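Local coordinates for putative lipoprotein (Bacteroides ovatus, PDB 3OQQ) that is of unknown function but is a putative extracellular lipoprotein, rich in beta strands, that binds calcium ions, at residues A[148-160]-A[323-337]. Sequence-based numbering, arbitrary orientation. Where two conformers were deposited one is given.
Sequences NDVVFEYDLKVTE and FRELILDTNRQNFFI. With CA (calcium ion), chain B; CA (calcium ion), chain C.
Phe335 sets its ring tip, CZ, over the centre of the Tyr154 ring, 3.5 Å above its plane, while CD1 of the same phenylalanine meets the edge of Phe152, 3.7 Å from CE2. The Tyr154 and Phe335 planes are 40° apart; with Phe152 the rings form an aromatic cluster, meeting obliquely. Broad, flat groups suit the interface between strand 150-161 and strand 333-339, whose axes come within 9.2 Å here. Tyr154 reaches it with CG between backbone N and carbonyl carbon (chi1 74°). Toward the calcium sites, branched Val150 and Ile337 meet tip to tip, CB to CG2 3.7 Å, just beyond Asp149, whose carboxylate binds two neighbouring calcium ions, OD1 bridging them.

Farther along, the end of helix 314-328 replaces the strand. Short, beta-branched Val158 suits the close approach, its CG2 lying 3.6 Å from Ile327 CG1. Gln333 uses both ends of its amide: NE2 donates to Leu326 O (2.8 Å), tying strand to helix end, and OE1 accepts from Lys387.

At the more open end, partly exposed Arg324 extends to Glu160. NE gives OE2 a 2.7 Å bond from within the guanidinium plane but 36° out of the carboxylate plane; both NH2 bonds are weak. Thus apolar packing joins sheet to sheet and helix, and the one salt bridge across the contact lies at its end, between a buried carboxylate and a partly exposed arginine, so solvent probably reaches the pair from the arginine side.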
ATOM      1  N   ASN A 148     -16.157   2.792  -2.818  1.00 17.94           N
ATOM      2  CA  ASN A 148     -15.326   3.745  -3.570  1.00 17.59           C
ATOM      3  C   ASN A 148     -15.244   5.082  -2.830  1.00 20.84           C
ATOM      4  O   ASN A 148     -14.807   6.071  -3.408  1.00 18.83           O
ATOM      5  CB  ASN A 148     -15.863   3.935  -4.992  1.00 14.92           C
ATOM      6  CG  ASN A 148     -17.206   4.616  -4.973  1.00 28.59           C
ATOM      7  OD1 ASN A 148     -17.661   5.049  -3.918  1.00 16.60           O
ATOM      8  ND2 ASN A 148     -17.842   4.763  -6.117  1.00 13.75           N
ATOM      9  N   ASP A 149     -15.711   5.118  -1.564  1.00 18.59           N
ATOM     10  CA  ASP A 149     -15.768   6.350  -0.748  1.00 17.94           C
ATOM     11  C   ASP A 149     -14.415   7.011  -0.631  1.00 18.71           C
ATOM     12  O   ASP A 149     -14.338   8.244  -0.678  1.00 17.49           O
ATOM     13  CB  ASP A 149     -16.405   6.071   0.605  1.00 19.86           C
ATOM     14  CG  ASP A 149     -17.805   5.484   0.406  1.00 25.92           C
ATOM     15  OD1 ASP A 149     -18.313   5.510  -0.759  1.00 23.90           O
ATOM     16  OD2 ASP A 149     -18.376   4.977   1.385  1.00 24.56           O
ATOM     17  N   VAL A 150     -13.347   6.195  -0.529  1.00 14.73           N
ATOM     18  CA  VAL A 150     -11.953   6.614  -0.610  1.00 15.75           C
ATOM     19  C   VAL A 150     -11.234   5.500  -1.360  1.00 20.42           C
ATOM     20  O   VAL A 150     -11.301   4.326  -0.978  1.00 20.14           O
ATOM     21  CB  VAL A 150     -11.203   7.011   0.697  1.00 20.77           C
ATOM     22  CG1 VAL A 150      -9.814   7.572   0.361  1.00 20.79           C
ATOM     23  CG2 VAL A 150     -11.986   8.035   1.522  1.00 21.29           C
ATOM     24  N   VAL A 151     -10.631   5.850  -2.485  1.00 17.05           N
ATOM     25  CA  VAL A 151      -9.914   4.841  -3.278  1.00 14.82           C
ATOM     26  C   VAL A 151      -8.527   5.392  -3.446  1.00 17.99           C
ATOM     27  O   VAL A 151      -8.365   6.503  -3.959  1.00 16.51           O
ATOM     28  CB  VAL A 151     -10.593   4.475  -4.621  1.00 16.87           C
ATOM     29  CG1 VAL A 151      -9.827   3.389  -5.370  1.00 15.46           C
ATOM     30  CG2 VAL A 151     -12.048   4.064  -4.425  1.00 17.30           C
ATOM     31  N   PHE A 152      -7.537   4.677  -2.928  1.00 14.50           N
ATOM     32  CA  PHE A 152      -6.167   5.131  -3.102  1.00 13.50           C
ATOM     33  C   PHE A 152      -5.236   4.011  -3.364  1.00 18.07           C
ATOM     34  O   PHE A 152      -5.360   2.959  -2.767  1.00 17.82           O
ATOM     35  CB  PHE A 152      -5.667   5.955  -1.913  1.00 13.17           C
ATOM     36  CG  PHE A 152      -5.567   5.283  -0.565  1.00 13.23           C
ATOM     37  CD1 PHE A 152      -6.647   5.297   0.318  1.00 13.99           C
ATOM     38  CD2 PHE A 152      -4.355   4.763  -0.118  1.00 14.00           C
ATOM     39  CE1 PHE A 152      -6.528   4.770   1.597  1.00 14.66           C
ATOM     40  CE2 PHE A 152      -4.245   4.216   1.160  1.00 17.03           C
ATOM     41  CZ  PHE A 152      -5.330   4.249   2.016  1.00 15.08           C
ATOM     42  N   GLU A 153      -4.273   4.254  -4.231  1.00 16.85           N
ATOM     43  CA  GLU A 153      -3.208   3.298  -4.532  1.00 17.68           C
ATOM     44  C   GLU A 153      -2.040   3.537  -3.635  1.00 21.08           C
ATOM     45  O   GLU A 153      -1.738   4.677  -3.284  1.00 20.84           O
ATOM     46  CB  GLU A 153      -2.735   3.424  -5.990  1.00 19.35           C
ATOM     47  CG  GLU A 153      -3.862   3.496  -6.997  1.00 36.39           C
ATOM     48  CD  GLU A 153      -3.446   3.473  -8.455  1.00 55.99           C
ATOM     49  OE1 GLU A 153      -2.271   3.800  -8.744  1.00 29.64           O
ATOM     50  OE2 GLU A 153      -4.295   3.110  -9.303  1.00 55.42           O
ATOM     51  N   TYR A 154      -1.336   2.487  -3.296  1.00 17.22           N
ATOM     52  CA  TYR A 154      -0.149   2.688  -2.483  1.00 16.19           C
ATOM     53  C   TYR A 154       0.982   1.924  -3.069  1.00 19.55           C
ATOM     54  O   TYR A 154       0.772   0.926  -3.759  1.00 17.63           O
ATOM     55  CB  TYR A 154      -0.360   2.280  -1.013  1.00 16.67           C
ATOM     56  CG  TYR A 154      -0.402   0.784  -0.798  1.00 19.23           C
ATOM     57  CD1 TYR A 154       0.766   0.060  -0.552  1.00 21.21           C
ATOM     58  CD2 TYR A 154      -1.605   0.084  -0.856  1.00 19.71           C
ATOM     59  CE1 TYR A 154       0.734  -1.309  -0.324  1.00 19.91           C
ATOM     60  CE2 TYR A 154      -1.650  -1.289  -0.609  1.00 20.49           C
ATOM     61  CZ  TYR A 154      -0.473  -1.984  -0.384  1.00 24.29           C
ATOM     62  OH  TYR A 154      -0.488  -3.337  -0.166  1.00 24.10           O
ATOM     63  N   ASP A 155       2.191   2.330  -2.705  1.00 18.32           N
ATOM     64  CA  ASP A 155       3.411   1.655  -3.128  1.00 17.64           C
ATOM     65  C   ASP A 155       4.410   1.770  -2.025  1.00 23.15           C
ATOM     66  O   ASP A 155       4.731   2.875  -1.601  1.00 23.58           O
ATOM     67  CB  ASP A 155       3.968   2.280  -4.418  1.00 18.83           C
ATOM     68  CG  ASP A 155       5.008   1.397  -5.071  1.00 25.32           C
ATOM     69  OD1 ASP A 155       6.142   1.311  -4.533  1.00 25.73           O
ATOM     70  OD2 ASP A 155       4.692   0.783  -6.106  1.00 26.24           O
ATOM     71  N   LEU A 156       4.907   0.631  -1.572  1.00 20.55           N
ATOM     72  CA  LEU A 156       5.918   0.556  -0.518  0.50 19.89           C
ATOM     73  C   LEU A 156       7.159  -0.159  -1.041  1.00 22.53           C
ATOM     74  O   LEU A 156       7.042  -1.222  -1.640  1.00 18.70           O
ATOM     75  CB  LEU A 156       5.365  -0.179   0.722  0.50 19.80           C
ATOM     76  CG  LEU A 156       4.544   0.648   1.693  0.50 23.67           C
ATOM     77  CD1 LEU A 156       3.553  -0.220   2.461  0.50 23.00           C
ATOM     78  CD2 LEU A 156       5.446   1.398   2.660  0.50 28.71           C
ATOM     79  N   LYS A 157       8.348   0.446  -0.818  1.00 20.53           N
ATOM     80  CA  LYS A 157       9.666  -0.072  -1.173  1.00 20.52           C
ATOM     81  C   LYS A 157      10.560   0.061   0.049  1.00 27.37           C
ATOM     82  O   LYS A 157      10.694   1.156   0.594  1.00 27.08           O
ATOM     83  CB  LYS A 157      10.289   0.669  -2.374  1.00 22.87           C
ATOM     84  CG  LYS A 157      10.045   0.057  -3.728  1.00 39.90           C
ATOM     85  CD  LYS A 157      10.626   0.929  -4.850  1.00 46.21           C
ATOM     86  CE  LYS A 157       9.610   1.870  -5.481  1.00 48.44           C
ATOM     87  NZ  LYS A 157       8.528   1.156  -6.228  1.00 22.28           N
ATOM     88  N   VAL A 158      11.130  -1.049   0.501  1.00 25.36           N
ATOM     89  CA  VAL A 158      12.052  -1.073   1.626  1.00 25.73           C
ATOM     90  C   VAL A 158      13.402  -1.488   1.043  1.00 31.09           C
ATOM     91  O   VAL A 158      13.548  -2.605   0.552  1.00 30.69           O
ATOM     92  CB  VAL A 158      11.567  -1.981   2.782  1.00 29.16           C
ATOM     93  CG1 VAL A 158      12.679  -2.211   3.811  1.00 29.75           C
ATOM     94  CG2 VAL A 158      10.345  -1.375   3.455  1.00 28.57           C
ATOM     95  N   THR A 159      14.362  -0.570   1.051  1.00 26.98           N
ATOM     96  CA  THR A 159      15.701  -0.778   0.507  1.00 26.28           C
ATOM     97  C   THR A 159      16.674  -1.044   1.641  1.00 33.08           C
ATOM     98  O   THR A 159      16.643  -0.343   2.661  1.00 31.33           O
ATOM     99  CB  THR A 159      16.102   0.476  -0.267  1.00 27.95           C
ATOM    100  OG1 THR A 159      15.080   0.782  -1.211  1.00 24.90           O
ATOM    101  CG2 THR A 159      17.474   0.363  -0.942  1.00 24.27           C
ATOM    102  N   GLU A 160      17.533  -2.053   1.465  1.00 31.64           N
ATOM    103  CA  GLU A 160      18.561  -2.364   2.439  1.00 32.59           C
ATOM    104  C   GLU A 160      19.849  -1.688   1.977  1.00 38.56           C
ATOM    105  O   GLU A 160      20.558  -2.233   1.127  1.00 40.10           O
ATOM    106  CB  GLU A 160      18.695  -3.879   2.620  1.00 33.78           C
ATOM    107  CG  GLU A 160      17.442  -4.485   3.229  1.00 32.16           C
ATOM    108  CD  GLU A 160      17.462  -5.979   3.459  1.00 39.39           C
ATOM    109  OE1 GLU A 160      18.539  -6.597   3.338  1.00 34.16           O
ATOM    110  OE2 GLU A 160      16.405  -6.531   3.823  1.00 35.06           O
ATOM    111  N   PHE A 323      11.627  -2.667   9.545  1.00 27.38           N
ATOM    112  CA  PHE A 323      11.521  -2.202   8.152  1.00 26.61           C
ATOM    113  C   PHE A 323      11.034  -3.332   7.254  1.00 30.59           C
ATOM    114  O   PHE A 323      10.171  -3.105   6.416  1.00 30.63           O
ATOM    115  CB  PHE A 323      12.861  -1.662   7.622  1.00 27.21           C
ATOM    116  CG  PHE A 323      13.133  -0.236   8.016  1.00 26.89           C
ATOM    117  CD1 PHE A 323      12.681   0.819   7.229  1.00 27.93           C
ATOM    118  CD2 PHE A 323      13.861   0.058   9.170  1.00 27.96           C
ATOM    119  CE1 PHE A 323      12.933   2.142   7.595  1.00 28.46           C
ATOM    120  CE2 PHE A 323      14.114   1.386   9.534  1.00 28.99           C
ATOM    121  CZ  PHE A 323      13.624   2.416   8.756  1.00 26.49           C
ATOM    122  N   ARG A 324      11.562  -4.547   7.454  1.00 28.41           N
ATOM    123  CA  ARG A 324      11.223  -5.714   6.620  1.00 28.10           C
ATOM    124  C   ARG A 324       9.774  -6.167   6.777  1.00 31.42           C
ATOM    125  O   ARG A 324       9.107  -6.424   5.771  1.00 31.92           O
ATOM    126  CB  ARG A 324      12.148  -6.887   6.917  1.00 27.81           C
ATOM    127  CG  ARG A 324      13.469  -6.839   6.173  1.00 40.22           C
ATOM    128  CD  ARG A 324      14.280  -8.078   6.508  1.00 48.19           C
ATOM    129  NE  ARG A 324      15.637  -7.993   5.979  1.00 51.80           N
ATOM    130  CZ  ARG A 324      16.642  -8.770   6.362  1.00 65.29           C
ATOM    131  NH1 ARG A 324      16.455  -9.701   7.289  1.00 55.24           N
ATOM    132  NH2 ARG A 324      17.845  -8.619   5.824  1.00 52.56           N
ATOM    133  N   GLU A 325       9.290  -6.246   8.029  1.00 27.24           N
ATOM    134  CA  GLU A 325       7.939  -6.674   8.383  1.00 26.49           C
ATOM    135  C   GLU A 325       6.866  -5.734   7.840  1.00 28.93           C
ATOM    136  O   GLU A 325       5.718  -6.159   7.733  1.00 29.41           O
ATOM    137  CB  GLU A 325       7.801  -6.820   9.911  1.00 28.75           C
ATOM    138  CG  GLU A 325       8.332  -8.147  10.421  1.00 42.12           C
ATOM    139  CD  GLU A 325       7.421  -9.317  10.119  1.00 60.63           C
ATOM    140  OE1 GLU A 325       6.455  -9.539  10.888  1.00 52.44           O
ATOM    141  OE2 GLU A 325       7.643  -9.981   9.081  1.00 62.09           O
ATOM    142  N   LEU A 326       7.207  -4.485   7.467  1.00 24.19           N
ATOM    143  CA  LEU A 326       6.192  -3.605   6.865  1.00 24.17           C
ATOM    144  C   LEU A 326       5.798  -4.113   5.472  1.00 32.21           C
ATOM    145  O   LEU A 326       4.663  -3.895   5.038  1.00 32.55           O
ATOM    146  CB  LEU A 326       6.646  -2.126   6.789  1.00 23.66           C
ATOM    147  CG  LEU A 326       6.846  -1.453   8.139  1.00 27.97           C
ATOM    148  CD1 LEU A 326       7.542  -0.134   7.982  1.00 27.11           C
ATOM    149  CD2 LEU A 326       5.523  -1.274   8.865  1.00 30.61           C
ATOM    150  N   ILE A 327       6.726  -4.779   4.762  1.00 30.77           N
ATOM    151  CA  ILE A 327       6.418  -5.350   3.444  1.00 30.84           C
ATOM    152  C   ILE A 327       5.933  -6.790   3.609  1.00 36.59           C
ATOM    153  O   ILE A 327       4.959  -7.193   2.954  1.00 35.74           O
ATOM    154  CB  ILE A 327       7.628  -5.279   2.477  1.00 34.13           C
ATOM    155  CG1 ILE A 327       7.993  -3.818   2.127  1.00 33.93           C
ATOM    156  CG2 ILE A 327       7.423  -6.187   1.207  1.00 34.88           C
ATOM    157  CD1 ILE A 327       7.697  -3.385   0.748  1.00 42.54           C
ATOM    158  N   LEU A 328       6.659  -7.584   4.427  1.00 34.07           N
ATOM    159  CA  LEU A 328       6.364  -8.998   4.600  1.00 33.95           C
ATOM    160  C   LEU A 328       5.018  -9.219   5.280  1.00 39.34           C
ATOM    161  O   LEU A 328       4.179  -9.934   4.719  1.00 41.33           O
ATOM    162  CB  LEU A 328       7.499  -9.735   5.349  1.00 34.77           C
ATOM    163  CG  LEU A 328       8.868  -9.821   4.611  1.00 39.50           C
ATOM    164  CD1 LEU A 328       9.847 -10.706   5.359  1.00 40.14           C
ATOM    165  CD2 LEU A 328       8.719 -10.304   3.161  1.00 41.54           C
ATOM    166  N   ASP A 329       4.786  -8.599   6.445  1.00 32.98           N
ATOM    167  CA  ASP A 329       3.521  -8.772   7.160  1.00 31.99           C
ATOM    168  C   ASP A 329       2.457  -7.732   6.713  1.00 36.82           C
ATOM    169  O   ASP A 329       2.527  -6.547   7.070  1.00 36.68           O
ATOM    170  CB  ASP A 329       3.754  -8.712   8.675  1.00 33.24           C
ATOM    171  CG  ASP A 329       2.562  -9.092   9.535  1.00 34.36           C
ATOM    172  OD1 ASP A 329       1.463  -9.316   8.972  1.00 33.15           O
ATOM    173  OD2 ASP A 329       2.707  -9.087  10.772  1.00 37.13           O
ATOM    174  N   THR A 330       1.434  -8.209   5.981  1.00 31.83           N
ATOM    175  CA  THR A 330       0.336  -7.365   5.491  1.00 30.57           C
ATOM    176  C   THR A 330      -0.368  -6.632   6.653  1.00 31.56           C
ATOM    177  O   THR A 330      -0.831  -5.514   6.455  1.00 28.47           O
ATOM    178  CB  THR A 330      -0.668  -8.189   4.646  1.00 36.17           C
ATOM    179  OG1 THR A 330      -1.587  -7.292   4.037  1.00 37.39           O
ATOM    180  CG2 THR A 330      -1.419  -9.262   5.440  1.00 31.71           C
ATOM    181  N   ASN A 331      -0.406  -7.256   7.864  1.00 27.96           N
ATOM    182  CA  ASN A 331      -1.065  -6.718   9.057  1.00 26.56           C
ATOM    183  C   ASN A 331      -0.340  -5.519   9.662  1.00 28.11           C
ATOM    184  O   ASN A 331      -0.928  -4.860  10.509  1.00 29.28           O
ATOM    185  CB  ASN A 331      -1.252  -7.793  10.115  1.00 26.93           C
ATOM    186  CG  ASN A 331      -2.045  -8.982   9.621  1.00 41.07           C
ATOM    187  OD1 ASN A 331      -1.535 -10.095   9.549  1.00 39.44           O
ATOM    188  ND2 ASN A 331      -3.293  -8.763   9.233  1.00 26.72           N
ATOM    189  N   ARG A 332       0.886  -5.208   9.215  1.00 22.87           N
ATOM    190  CA  ARG A 332       1.650  -4.045   9.697  1.00 23.58           C
ATOM    191  C   ARG A 332       1.297  -2.758   8.887  1.00 26.68           C
ATOM    192  O   ARG A 332       1.628  -1.646   9.305  1.00 25.73           O
ATOM    193  CB  ARG A 332       3.168  -4.329   9.661  1.00 23.74           C
ATOM    194  CG  ARG A 332       3.617  -5.453  10.595  1.00 27.01           C
ATOM    195  CD  ARG A 332       3.781  -5.004  12.014  1.00 43.35           C
ATOM    196  NE  ARG A 332       4.303  -6.073  12.868  1.00 54.54           N
ATOM    197  CZ  ARG A 332       4.435  -5.987  14.190  1.00 62.09           C
ATOM    198  NH1 ARG A 332       4.095  -4.871  14.829  1.00 49.52           N
ATOM    199  NH2 ARG A 332       4.898  -7.016  14.885  1.00 42.21           N
ATOM    200  N   GLN A 333       0.612  -2.923   7.740  1.00 22.98           N
ATOM    201  CA  GLN A 333       0.204  -1.798   6.919  1.00 22.26           C
ATOM    202  C   GLN A 333      -1.201  -1.430   7.332  1.00 23.72           C
ATOM    203  O   GLN A 333      -2.168  -1.909   6.757  1.00 24.15           O
ATOM    204  CB  GLN A 333       0.311  -2.130   5.427  1.00 23.72           C
ATOM    205  CG  GLN A 333       1.620  -2.814   5.029  1.00 27.89           C
ATOM    206  CD  GLN A 333       1.582  -3.278   3.598  1.00 41.78           C
ATOM    207  OE1 GLN A 333       0.526  -3.327   2.958  1.00 33.92           O
ATOM    208  NE2 GLN A 333       2.735  -3.632   3.062  1.00 32.98           N
ATOM    209  N   ASN A 334      -1.306  -0.658   8.407  1.00 19.39           N
ATOM    210  CA  ASN A 334      -2.597  -0.325   8.968  1.00 19.33           C
ATOM    211  C   ASN A 334      -3.167   0.942   8.305  1.00 21.00           C
ATOM    212  O   ASN A 334      -3.082   2.039   8.849  1.00 18.25           O
ATOM    213  CB  ASN A 334      -2.513  -0.201  10.506  1.00 18.85           C
ATOM    214  CG  ASN A 334      -3.855   0.039  11.148  1.00 24.37           C
ATOM    215  OD1 ASN A 334      -4.881   0.044  10.485  1.00 15.96           O
ATOM    216  ND2 ASN A 334      -3.887   0.247  12.437  1.00 20.56           N
ATOM    217  N   PHE A 335      -3.779   0.748   7.134  1.00 17.87           N
ATOM    218  CA  PHE A 335      -4.423   1.800   6.359  1.00 16.47           C
ATOM    219  C   PHE A 335      -5.718   2.273   7.026  1.00 20.48           C
ATOM    220  O   PHE A 335      -6.396   1.498   7.703  1.00 20.18           O
ATOM    221  CB  PHE A 335      -4.728   1.300   4.930  1.00 16.48           C
ATOM    222  CG  PHE A 335      -3.472   1.048   4.143  1.00 16.28           C
ATOM    223  CD1 PHE A 335      -2.681   2.103   3.708  1.00 16.84           C
ATOM    224  CD2 PHE A 335      -3.074  -0.245   3.838  1.00 18.12           C
ATOM    225  CE1 PHE A 335      -1.499   1.865   2.998  1.00 17.05           C
ATOM    226  CE2 PHE A 335      -1.915  -0.476   3.081  1.00 19.62           C
ATOM    227  CZ  PHE A 335      -1.126   0.576   2.690  1.00 16.24           C
ATOM    228  N   PHE A 336      -6.059   3.546   6.822  1.00 16.01           N
ATOM    229  CA  PHE A 336      -7.271   4.121   7.411  1.00 14.44           C
ATOM    230  C   PHE A 336      -7.694   5.364   6.665  1.00 17.38           C
ATOM    231  O   PHE A 336      -6.911   5.943   5.902  1.00 14.95           O
ATOM    232  CB  PHE A 336      -7.073   4.469   8.929  1.00 14.98           C
ATOM    233  CG  PHE A 336      -6.050   5.538   9.278  1.00 15.95           C
ATOM    234  CD1 PHE A 336      -4.721   5.202   9.514  1.00 18.69           C
ATOM    235  CD2 PHE A 336      -6.427   6.871   9.408  1.00 17.22           C
ATOM    236  CE1 PHE A 336      -3.784   6.178   9.858  1.00 19.76           C
ATOM    237  CE2 PHE A 336      -5.491   7.849   9.758  1.00 20.32           C
ATOM    238  CZ  PHE A 336      -4.171   7.501   9.960  1.00 19.54           C
ATOM    239  N   ILE A 337      -8.930   5.797   6.945  1.00 14.56           N
ATOM    240  CA  ILE A 337      -9.484   7.043   6.478  1.00 14.58           C
ATOM    241  C   ILE A 337     -10.124   7.792   7.658  1.00 21.41           C
ATOM    242  O   ILE A 337     -10.450   7.187   8.692  1.00 20.79           O
ATOM    243  CB  ILE A 337     -10.474   6.906   5.297  1.00 17.65           C
ATOM    244  CG1 ILE A 337     -11.747   6.056   5.671  1.00 18.86           C
ATOM    245  CG2 ILE A 337      -9.737   6.408   4.038  1.00 15.97           C
ATOM    246  CD1 ILE A 337     -12.938   6.390   4.948  1.00 19.65           C
TER
HETATM  247 CA    CA B 457     -19.562   6.027  -2.842  1.00 21.67          CA
HETATM  248 CA    CA C 458     -20.237   3.900   0.068  1.00 20.66          CA
HETATM  249  O   HOH W   1     -21.303   5.806  -0.825  1.00 18.14           O
HETATM  250  O   HOH W   2     -21.342   5.052   1.836  1.00 21.04           O
HETATM  251  O   HOH W   3     -22.188   2.548  -0.397  1.00 17.06           O